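PDB 3HRG: uncharacterized protein BT_3980 with actin-like ATPase fold from Bacteroides thetaiotaomicron VPI-5482, which is of unknown function, although its fold suggests, without proving, that it may bind or hydrolyse a nucleotide. Local coordinates for residues Asn210-Glu215 and Ile236-Ile241; Ile172-Phe177 and Asn186-Met191; Tyr11-Arg16 and Tyr64-Val69. All coordinates share one frame; numbering follows the deposited sequence.

Along the chain the contacts follow one another in series: interaction 3 closes first, then interaction 2, then interaction 1. Interaction 3 belongs to the five-stranded mixed sheet that holds strands 12-17 and 68-73. Interactions 1 and 2 both reach the second such sheet, at its two outermost strands, 239-241 and 181-189; their centres lie about 17 Å apart. Interaction 3 sits on the other side of the chain's centre, with its centre about 28 Å from that of interaction 2 and about 38 Å from that of interaction 1. Both sheets have strand order 3-2-1-4-5, the duplicated layout expected of an actin-like ATPase fold, so the contacts sample both halves of it.

Interaction 1. Residues Asn210-Glu215 and Ile236-Ile241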
loop_
_atom_site.group_PDB
_atom_site.type_symbol
_atom_site.label_atom_id
_atom_site.label_comp_id
_atom_site.label_asym_id
_atom_site.label_seq_id
_atom_site.Cartn_x
_atom_site.Cartn_y
_atom_site.Cartn_z
ATOM N N ASN A 210 -6.272 12.709 20.565
ATOM C CA ASN A 210 -6.955 12.633 21.853
ATOM C C ASN A 210 -7.102 11.160 22.233
ATOM O O ASN A 210 -7.736 10.378 21.510
ATOM C CB ASN A 210 -8.303 13.333 21.735
ATOM C CG ASN A 210 -9.013 13.430 23.037
ATOM O OD1 ASN A 210 -9.426 12.430 23.604
ATOM N ND2 ASN A 210 -9.198 14.653 23.516
ATOM N N GLN A 211 -6.515 10.782 23.359
ATOM C CA GLN A 211 -6.547 9.382 23.811
ATOM C C GLN A 211 -7.957 8.791 24.028
ATOM O O GLN A 211 -8.119 7.596 23.861
ATOM C CB GLN A 211 -5.701 9.184 25.064
ATOM C CG GLN A 211 -4.214 9.415 24.848
ATOM C CD GLN A 211 -3.444 9.180 26.123
ATOM O OE1 GLN A 211 -2.960 10.126 26.762
ATOM N NE2 GLN A 211 -3.405 7.935 26.555
ATOM N N GLU A 212 -8.940 9.632 24.347
ATOM C CA GLU A 212 -10.350 9.228 24.531
ATOM C C GLU A 212 -11.241 9.241 23.282
ATOM O O GLU A 212 -12.017 8.319 23.086
ATOM C CB GLU A 212 -11.024 10.151 25.603
ATOM C CG GLU A 212 -12.614 10.170 25.656
ATOM C CD GLU A 212 -13.274 8.815 26.009
ATOM O OE1 GLU A 212 -12.816 8.091 26.926
ATOM O OE2 GLU A 212 -14.284 8.474 25.370
ATOM N N ARG A 213 -11.152 10.316 22.497
ATOM C CA ARG A 213 -11.989 10.553 21.306
ATOM C C ARG A 213 -11.492 9.908 20.012
ATOM O O ARG A 213 -12.262 9.278 19.282
ATOM C CB ARG A 213 -12.070 12.071 21.046
ATOM C CG ARG A 213 -12.874 12.566 19.796
ATOM C CD ARG A 213 -12.539 14.051 19.529
ATOM N NE ARG A 213 -11.178 14.208 18.952
ATOM C CZ ARG A 213 -10.409 15.304 19.039
ATOM N NH1 ARG A 213 -10.803 16.371 19.732
ATOM N NH2 ARG A 213 -9.196 15.327 18.475
ATOM N N ASP A 214 -10.199 10.070 19.726
ATOM C CA ASP A 214 -9.638 9.605 18.431
ATOM C C ASP A 214 -9.474 8.092 18.312
ATOM O O ASP A 214 -9.397 7.401 19.303
ATOM C CB ASP A 214 -8.417 10.457 18.087
ATOM C CG ASP A 214 -8.758 11.938 18.043
ATOM O OD1 ASP A 214 -9.877 12.299 17.664
ATOM O OD2 ASP A 214 -7.909 12.773 18.370
ATOM N N GLU A 215 -9.377 7.608 17.075
ATOM C CA GLU A 215 -9.389 6.168 16.846
ATOM C C GLU A 215 -8.218 5.610 16.094
ATOM O O GLU A 215 -7.700 6.244 15.186
ATOM C CB GLU A 215 -10.682 5.778 16.078
ATOM C CG GLU A 215 -11.974 6.131 16.823
ATOM C CD GLU A 215 -13.272 5.758 16.088
ATOM O OE1 GLU A 215 -13.254 5.219 14.949
ATOM O OE2 GLU A 215 -14.332 6.021 16.676
ATOM N N ILE A 236 -4.713 4.041 24.094
ATOM C CA ILE A 236 -5.702 4.416 23.082
ATOM C C ILE A 236 -6.969 3.690 23.444
ATOM O O ILE A 236 -7.071 2.453 23.336
ATOM C CB ILE A 236 -5.233 4.065 21.696
ATOM C CG1 ILE A 236 -3.880 4.755 21.409
ATOM C CG2 ILE A 236 -6.327 4.473 20.669
ATOM C CD1 ILE A 236 -3.163 4.205 20.208
ATOM N N LEU A 237 -7.956 4.459 23.863
ATOM C CA LEU A 237 -9.199 3.862 24.318
ATOM C C LEU A 237 -10.107 3.338 23.192
ATOM O O LEU A 237 -10.953 2.504 23.473
ATOM C CB LEU A 237 -9.922 4.828 25.264
ATOM C CG LEU A 237 -9.077 5.265 26.493
ATOM C CD1 LEU A 237 -9.866 6.184 27.455
ATOM C CD2 LEU A 237 -8.511 4.057 27.249
ATOM N N GLN A 238 -9.928 3.800 21.953
ATOM C CA GLN A 238 -10.757 3.361 20.816
ATOM C C GLN A 238 -9.824 2.698 19.784
ATOM O O GLN A 238 -9.227 3.391 18.946
ATOM C CB GLN A 238 -11.516 4.547 20.170
ATOM C CG GLN A 238 -12.236 5.544 21.159
ATOM C CD GLN A 238 -13.194 4.910 22.119
ATOM O OE1 GLN A 238 -13.830 3.901 21.804
ATOM N NE2 GLN A 238 -13.358 5.540 23.313
ATOM N N VAL A 239 -9.627 1.386 19.917
ATOM C CA VAL A 239 -8.763 0.611 19.006
ATOM C C VAL A 239 -9.601 -0.475 18.329
ATOM O O VAL A 239 -10.338 -1.194 19.000
ATOM C CB VAL A 239 -7.575 -0.076 19.719
ATOM C CG1 VAL A 239 -6.661 -0.755 18.675
ATOM C CG2 VAL A 239 -6.767 0.907 20.526
ATOM N N PHE A 240 -9.499 -0.577 17.011
ATOM C CA PHE A 240 -10.269 -1.573 16.236
ATOM C C PHE A 240 -9.422 -2.352 15.243
ATOM O O PHE A 240 -8.380 -1.862 14.800
ATOM C CB PHE A 240 -11.352 -0.866 15.422
ATOM C CG PHE A 240 -12.233 0.006 16.230
ATOM C CD1 PHE A 240 -13.356 -0.509 16.845
ATOM C CD2 PHE A 240 -11.942 1.358 16.372
ATOM C CE1 PHE A 240 -14.178 0.311 17.628
ATOM C CE2 PHE A 240 -12.773 2.182 17.140
ATOM C CZ PHE A 240 -13.881 1.663 17.770
ATOM N N ILE A 241 -9.852 -3.583 14.951
ATOM C CA ILE A 241 -9.231 -4.426 13.941
ATOM C C ILE A 241 -10.176 -4.296 12.776
ATOM O O ILE A 241 -11.360 -4.664 12.888
ATOM C CB ILE A 241 -9.132 -5.904 14.326
ATOM C CG1 ILE A 241 -8.345 -6.068 15.621
ATOM C CG2 ILE A 241 -8.487 -6.728 13.157
ATOM C CD1 ILE A 241 -6.989 -5.608 15.519
HETATM O O HOH W 1 -8.989 6.387 21.717
#
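Gln238 reaches across to the turn at Glu212: its NE2 donates to Glu212 O at 3.1 Å, with the acceptor close to the plane of the amide and the approach nearly along the C=O axis. With CG anti to its carbonyl carbon (chi1 -46°) and the chain bent at chi2, the amide turns toward Glu212 O, and Gln238 CG also lies 3.4 Å from that oxygen. Beside it, Leu237 N donates to Gln211 O at 3.1 Å, and Leu237 CD1 meets Glu212 OE1. Glu215 CG also packs on Gln238 CB at 3.7 Å; in the conformer described, Glu215 CD lies 3.8 Å from Phe240 CE2, the carboxylate and ring planes 57° apart, and Glu215 OE1 bonds to His217. A water ties the backbones together, donating to Gln211 O and Asp214 O and accepting from Gln238 N. Without the amide, as with an alanine at Gln238, Glu212 O would probably lose its side-chain donor, and the space taken by CG and the amide beside it would be left open. The turn is shaped by Asn210, whose OD1 takes the N-H groups of Glu212 and Arg213 from opposite faces of its plane, an Asx turn and Asx motif. Asp214 OD2 receives Asn210 N at 2.7 Å, and Arg213, in the conformer described, grips the same carboxylate side-on in a salt bridge. The contact joins the loop after helix 193-206 to the residues leading into strand 239-241: Ile236 packs on Leu201 and Trp204 of that helix, and Gln238 and Phe240 bond through their backbones to strand 215-220.

Interaction 2. Residues Ile172-Phe177 and Asn186-Met191; sequences IDIYCF and NSFECM
Ile172 and Cys190 fit together at the end of the hairpin: the sulfur of Cys190 nestles against Ile172 CG2 at 3.5 Å. That methyl lies between its own backbone N and carbonyl carbon, because CG1 takes the place anti to the N (chi1 -166°), and it also borders Phe188 CB. Diagonally across the pairing, Ile174 CD1 meets the ring of Phe188, the residue paired with Ile172, at CE1 (3.8 Å); the two side chains cross at about a right angle. Ile172, Ile174 and Phe188 thus form an apolar patch on the face they share with Asn186. On the reverse face Ser187 OG donates to Asp173 OD1 at 2.6 Å, nearly in line with its C-O bond, across the non-hydrogen-bonded pair, whose CA atoms are 4.2 Å apart. Two hydrogen-bonded pairs flank it, Ile172 with Phe188 and Ile174 with Asn186. The other oxygen of this carboxylate, Asp173 OD2, forms a salt bridge with Arg168, and the Ser187 side chain lies about 5 Å from a bound, unidentified ligand. This is the hairpin of strands 171-178 and 181-189 at one border of a mixed sheet: helix 193-206 covers the apolar patch through Leu200 and Tyr199, whereas strand 162-167 lies alongside strand 171-178.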
loop_
_atom_site.group_PDB
_atom_site.type_symbol
_atom_site.label_atom_id
_atom_site.label_comp_id
_atom_site.label_asym_id
_atom_site.label_seq_id
_atom_site.Cartn_x
_atom_site.Cartn_y
_atom_site.Cartn_z
ATOM N N ILE A 172 5.437 -0.878 9.458
ATOM C CA ILE A 172 4.074 -0.430 9.731
ATOM C C ILE A 172 3.886 0.886 8.930
ATOM O O ILE A 172 4.763 1.763 8.963
ATOM C CB ILE A 172 3.823 -0.303 11.239
ATOM C CG1 ILE A 172 2.323 -0.178 11.534
ATOM C CG2 ILE A 172 4.703 0.842 11.858
ATOM C CD1 ILE A 172 1.964 -0.445 12.996
ATOM N N ASP A 173 2.828 0.944 8.123
ATOM C CA ASP A 173 2.479 2.108 7.301
ATOM C C ASP A 173 1.360 2.810 8.053
ATOM O O ASP A 173 0.345 2.166 8.394
ATOM C CB ASP A 173 2.025 1.676 5.884
ATOM C CG ASP A 173 3.072 0.835 5.136
ATOM O OD1 ASP A 173 4.277 0.985 5.405
ATOM O OD2 ASP A 173 2.689 -0.020 4.276
ATOM N N ILE A 174 1.558 4.089 8.373
ATOM C CA ILE A 174 0.611 4.863 9.174
ATOM C C ILE A 174 0.036 6.017 8.362
ATOM O O ILE A 174 0.793 6.804 7.776
ATOM C CB ILE A 174 1.253 5.371 10.458
ATOM C CG1 ILE A 174 1.824 4.210 11.277
ATOM C CG2 ILE A 174 0.255 6.209 11.296
ATOM C CD1 ILE A 174 2.537 4.626 12.553
ATOM N N TYR A 175 -1.293 6.112 8.369
ATOM C CA TYR A 175 -2.062 7.106 7.608
ATOM C C TYR A 175 -3.058 7.758 8.563
ATOM O O TYR A 175 -3.970 7.090 9.085
ATOM C CB TYR A 175 -2.797 6.459 6.447
ATOM C CG TYR A 175 -1.899 5.600 5.585
ATOM C CD1 TYR A 175 -1.086 6.164 4.604
ATOM C CD2 TYR A 175 -1.832 4.226 5.785
ATOM C CE1 TYR A 175 -0.235 5.364 3.799
ATOM C CE2 TYR A 175 -1.012 3.404 4.967
ATOM C CZ TYR A 175 -0.205 3.991 4.003
ATOM O OH TYR A 175 0.629 3.208 3.239
ATOM N N CYS A 176 -2.909 9.060 8.779
ATOM C CA CYS A 176 -3.754 9.783 9.736
ATOM C C CYS A 176 -4.642 10.813 9.062
ATOM O O CYS A 176 -4.191 11.513 8.155
ATOM C CB CYS A 176 -2.890 10.465 10.810
ATOM S SG CYS A 176 -1.961 9.286 11.761
ATOM N N PHE A 177 -5.882 10.941 9.571
ATOM C CA PHE A 177 -6.873 11.818 8.966
ATOM C C PHE A 177 -7.750 12.600 9.905
ATOM O O PHE A 177 -8.026 12.167 11.017
ATOM C CB PHE A 177 -7.867 10.982 8.132
ATOM C CG PHE A 177 -7.253 10.272 6.985
ATOM C CD1 PHE A 177 -6.688 9.009 7.155
ATOM C CD2 PHE A 177 -7.208 10.867 5.732
ATOM C CE1 PHE A 177 -6.125 8.353 6.053
ATOM C CE2 PHE A 177 -6.661 10.214 4.661
ATOM C CZ PHE A 177 -6.116 8.977 4.813
ATOM N N ASN A 186 3.357 7.937 6.660
ATOM C CA ASN A 186 4.757 7.503 6.744
ATOM C C ASN A 186 4.830 6.030 7.125
ATOM O O ASN A 186 3.853 5.435 7.581
ATOM C CB ASN A 186 5.593 8.358 7.715
ATOM C CG ASN A 186 7.098 8.176 7.498
ATOM O OD1 ASN A 186 7.532 7.975 6.380
ATOM N ND2 ASN A 186 7.879 8.227 8.562
ATOM N N SER A 187 5.988 5.450 6.873
ATOM C CA SER A 187 6.228 4.064 7.163
ATOM C C SER A 187 7.460 3.950 8.043
ATOM O O SER A 187 8.430 4.704 7.851
ATOM C CB SER A 187 6.419 3.296 5.891
ATOM O OG SER A 187 6.604 1.918 6.150
ATOM N N PHE A 188 7.419 3.011 8.986
ATOM C CA PHE A 188 8.515 2.800 9.927
ATOM C C PHE A 188 8.902 1.333 9.966
ATOM O O PHE A 188 8.040 0.430 10.081
ATOM C CB PHE A 188 8.102 3.254 11.331
ATOM C CG PHE A 188 7.548 4.659 11.395
ATOM C CD1 PHE A 188 6.207 4.911 11.104
ATOM C CD2 PHE A 188 8.364 5.735 11.756
ATOM C CE1 PHE A 188 5.675 6.225 11.165
ATOM C CE2 PHE A 188 7.845 7.048 11.819
ATOM C CZ PHE A 188 6.497 7.290 11.523
ATOM N N GLU A 189 10.207 1.099 9.918
ATOM C CA GLU A 189 10.749 -0.234 9.957
ATOM C C GLU A 189 10.545 -0.781 11.365
ATOM O O GLU A 189 10.911 -0.133 12.362
ATOM C CB GLU A 189 12.228 -0.225 9.620
ATOM C CG GLU A 189 12.835 -1.615 9.489
ATOM C CD GLU A 189 14.246 -1.622 8.921
ATOM O OE1 GLU A 189 14.771 -0.554 8.504
ATOM O OE2 GLU A 189 14.826 -2.721 8.888
ATOM N N CYS A 190 9.912 -1.944 11.445
ATOM C CA CYS A 190 9.689 -2.599 12.701
ATOM C C CYS A 190 9.200 -3.997 12.401
ATOM O O CYS A 190 8.452 -4.210 11.445
ATOM C CB CYS A 190 8.731 -1.845 13.628
ATOM S SG CYS A 190 7.219 -1.260 13.053
HETATM N N MSE A 191 9.709 -4.913 13.229
HETATM C CA MSE A 191 9.543 -6.353 13.131
HETATM C C MSE A 191 8.672 -6.978 14.239
HETATM O O MSE A 191 8.080 -8.054 14.041
HETATM C CB MSE A 191 10.929 -7.018 13.317
HETATM C CG MSE A 191 12.278 -6.280 12.884
HETATM SE SE MSE A 191 12.921 -6.069 11.012
HETATM C CE MSE A 191 11.748 -4.659 10.438
#

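Interaction 3. Residues Tyr11-Arg16 and Tyr64-Val69; sequences YTLSIR and YSYKRV. With EDO (1,2-ethanediol), chain C.
The Tyr66 ring carries Leu13 on one face and Tyr11 O at its edge, in the ring plane. Leu13 CB stands 4.0 Å from the ring centroid, 15° off the normal, a CH-pi contact displaced toward the rim at CG; CD2 of the same leucine extends the cover to Tyr66 CE2 at 3.9 Å. Leu13 CG anti to the backbone N (chi1 176°), together with chi2 of 61°, turns CD2 toward the CD2-CE2 side of the ring. Tyr66 OH bonds to Phe61 O, fixing the far end of the ring. Tyr11 O also accepts from Lys67 N at 2.8 Å and, weakly, from Arg68 N. Leu13 N donates to Arg68 O at 2.9 Å. These bonds set up the parallel pairing of strand 12-17, the middle of a five-stranded mixed sheet, with its neighbour 68-73, as in actin-like ATPase folds. Thr12 and Arg68 run side by side on one face, Thr12 OG1 3.7 Å from Arg68 CB. On the other face Val69 CG2 lies 4.4 Å from Leu13 CB, and both residues reach Tyr135. A 1,2-ethanediol, probably from the crystallisation liquor, donates from O2 to Tyr66 O at 3.0 Å and is also hydrogen-bonded to Glu137 N, its C2 resting against Val69 CG2.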
loop_
_atom_site.group_PDB
_atom_site.type_symbol
_atom_site.label_atom_id
_atom_site.label_comp_id
_atom_site.label_asym_id
_atom_site.label_seq_id
_atom_site.Cartn_x
_atom_site.Cartn_y
_atom_site.Cartn_z
ATOM N N TYR A 11 -10.367 -7.223 -19.268
ATOM C CA TYR A 11 -10.178 -7.230 -17.834
ATOM C C TYR A 11 -8.914 -6.508 -17.364
ATOM O O TYR A 11 -8.002 -6.244 -18.150
ATOM C CB TYR A 11 -10.197 -8.656 -17.286
ATOM C CG TYR A 11 -11.380 -9.519 -17.674
ATOM C CD1 TYR A 11 -12.633 -8.976 -17.964
ATOM C CD2 TYR A 11 -11.266 -10.897 -17.666
ATOM C CE1 TYR A 11 -13.725 -9.805 -18.304
ATOM C CE2 TYR A 11 -12.358 -11.741 -17.983
ATOM C CZ TYR A 11 -13.583 -11.181 -18.294
ATOM O OH TYR A 11 -14.651 -12.010 -18.628
ATOM N N THR A 12 -8.923 -6.202 -16.071
ATOM C CA THR A 12 -7.841 -5.473 -15.428
ATOM C C THR A 12 -7.098 -6.424 -14.508
ATOM O O THR A 12 -7.714 -7.078 -13.680
ATOM C CB THR A 12 -8.377 -4.250 -14.634
ATOM O OG1 THR A 12 -8.976 -3.322 -15.530
ATOM C CG2 THR A 12 -7.251 -3.503 -13.863
ATOM N N LEU A 13 -5.786 -6.510 -14.682
ATOM C CA LEU A 13 -4.921 -7.306 -13.823
ATOM C C LEU A 13 -4.279 -6.363 -12.816
ATOM O O LEU A 13 -3.694 -5.371 -13.220
ATOM C CB LEU A 13 -3.795 -7.927 -14.632
ATOM C CG LEU A 13 -2.710 -8.741 -13.906
ATOM C CD1 LEU A 13 -3.367 -9.937 -13.211
ATOM C CD2 LEU A 13 -1.614 -9.154 -14.882
ATOM N N SER A 14 -4.343 -6.692 -11.531
ATOM C CA SER A 14 -3.692 -5.871 -10.492
ATOM C C SER A 14 -2.691 -6.768 -9.804
ATOM O O SER A 14 -3.001 -7.924 -9.474
ATOM C CB SER A 14 -4.671 -5.268 -9.513
ATOM O OG SER A 14 -5.551 -4.387 -10.167
ATOM N N ILE A 15 -1.484 -6.240 -9.650
ATOM C CA ILE A 15 -0.359 -6.949 -9.083
ATOM C C ILE A 15 0.189 -6.196 -7.906
ATOM O O ILE A 15 0.528 -5.012 -8.055
ATOM C CB ILE A 15 0.799 -7.060 -10.111
ATOM C CG1 ILE A 15 0.370 -7.828 -11.385
ATOM C CG2 ILE A 15 2.012 -7.784 -9.503
ATOM C CD1 ILE A 15 1.411 -7.864 -12.487
ATOM N N ARG A 16 0.290 -6.859 -6.746
ATOM C CA ARG A 16 0.875 -6.242 -5.548
ATOM C C ARG A 16 2.200 -6.923 -5.284
ATOM O O ARG A 16 2.230 -8.158 -5.125
ATOM C CB ARG A 16 -0.002 -6.383 -4.301
ATOM C CG ARG A 16 0.688 -5.823 -3.024
ATOM C CD ARG A 16 -0.221 -5.803 -1.818
ATOM N NE ARG A 16 -0.777 -7.117 -1.497
ATOM C CZ ARG A 16 -0.292 -7.935 -0.562
ATOM N NH1 ARG A 16 0.739 -7.576 0.193
ATOM N NH2 ARG A 16 -0.875 -9.101 -0.352
ATOM N N TYR A 64 -1.204 -13.579 -20.586
ATOM C CA TYR A 64 -2.413 -13.205 -21.361
ATOM C C TYR A 64 -2.422 -11.672 -21.519
ATOM O O TYR A 64 -1.752 -10.957 -20.758
ATOM C CB TYR A 64 -3.704 -13.690 -20.636
ATOM C CG TYR A 64 -4.108 -15.150 -20.837
ATOM C CD1 TYR A 64 -3.533 -16.189 -20.095
ATOM C CD2 TYR A 64 -5.083 -15.499 -21.799
ATOM C CE1 TYR A 64 -3.866 -17.545 -20.331
ATOM C CE2 TYR A 64 -5.455 -16.835 -22.028
ATOM C CZ TYR A 64 -4.849 -17.848 -21.280
ATOM O OH TYR A 64 -5.230 -19.148 -21.522
ATOM N N SER A 65 -3.156 -11.156 -22.500
ATOM C CA SER A 65 -3.272 -9.705 -22.670
ATOM C C SER A 65 -4.467 -9.186 -21.892
ATOM O O SER A 65 -5.561 -9.720 -22.009
ATOM C CB SER A 65 -3.429 -9.331 -24.131
ATOM O OG SER A 65 -2.295 -9.802 -24.832
ATOM N N TYR A 66 -4.234 -8.140 -21.102
ATOM C CA TYR A 66 -5.264 -7.485 -20.289
ATOM C C TYR A 66 -5.548 -6.093 -20.811
ATOM O O TYR A 66 -4.738 -5.531 -21.527
ATOM C CB TYR A 66 -4.834 -7.440 -18.821
ATOM C CG TYR A 66 -4.728 -8.832 -18.272
ATOM C CD1 TYR A 66 -5.861 -9.497 -17.808
ATOM C CD2 TYR A 66 -3.520 -9.531 -18.289
ATOM C CE1 TYR A 66 -5.781 -10.832 -17.330
ATOM C CE2 TYR A 66 -3.437 -10.861 -17.837
ATOM C CZ TYR A 66 -4.556 -11.500 -17.361
ATOM O OH TYR A 66 -4.503 -12.812 -16.900
ATOM N N LYS A 67 -6.733 -5.582 -20.514
ATOM C CA LYS A 67 -7.099 -4.228 -20.917
ATOM C C LYS A 67 -6.231 -3.223 -20.168
ATOM O O LYS A 67 -5.797 -2.233 -20.751
ATOM C CB LYS A 67 -8.561 -3.906 -20.576
ATOM C CG LYS A 67 -9.015 -2.547 -21.126
ATOM C CD LYS A 67 -10.446 -2.280 -20.761
ATOM C CE LYS A 67 -10.945 -0.918 -21.263
ATOM N NZ LYS A 67 -11.073 -0.899 -22.754
ATOM N N ARG A 68 -5.974 -3.521 -18.898
ATOM C CA ARG A 68 -5.201 -2.650 -18.025
ATOM C C ARG A 68 -4.436 -3.462 -17.003
ATOM O O ARG A 68 -4.904 -4.519 -16.560
ATOM C CB ARG A 68 -6.130 -1.675 -17.304
ATOM C CG ARG A 68 -5.429 -0.802 -16.267
ATOM C CD ARG A 68 -6.317 0.240 -15.662
ATOM N NE ARG A 68 -6.789 1.212 -16.642
ATOM C CZ ARG A 68 -7.354 2.360 -16.299
ATOM N NH1 ARG A 68 -7.470 2.665 -15.014
ATOM N NH2 ARG A 68 -7.770 3.208 -17.230
ATOM N N VAL A 69 -3.253 -2.977 -16.667
ATOM C CA VAL A 69 -2.410 -3.598 -15.672
ATOM C C VAL A 69 -1.956 -2.552 -14.664
ATOM O O VAL A 69 -1.282 -1.578 -15.051
ATOM C CB VAL A 69 -1.169 -4.268 -16.268
ATOM C CG1 VAL A 69 -0.346 -4.905 -15.097
ATOM C CG2 VAL A 69 -1.556 -5.307 -17.322
HETATM C C1 EDO C . -0.384 -2.590 -20.777
HETATM O O1 EDO C . 0.960 -2.966 -21.125
HETATM C C2 EDO C . -1.179 -3.730 -20.187
HETATM O O2 EDO C . -2.112 -4.231 -21.153
#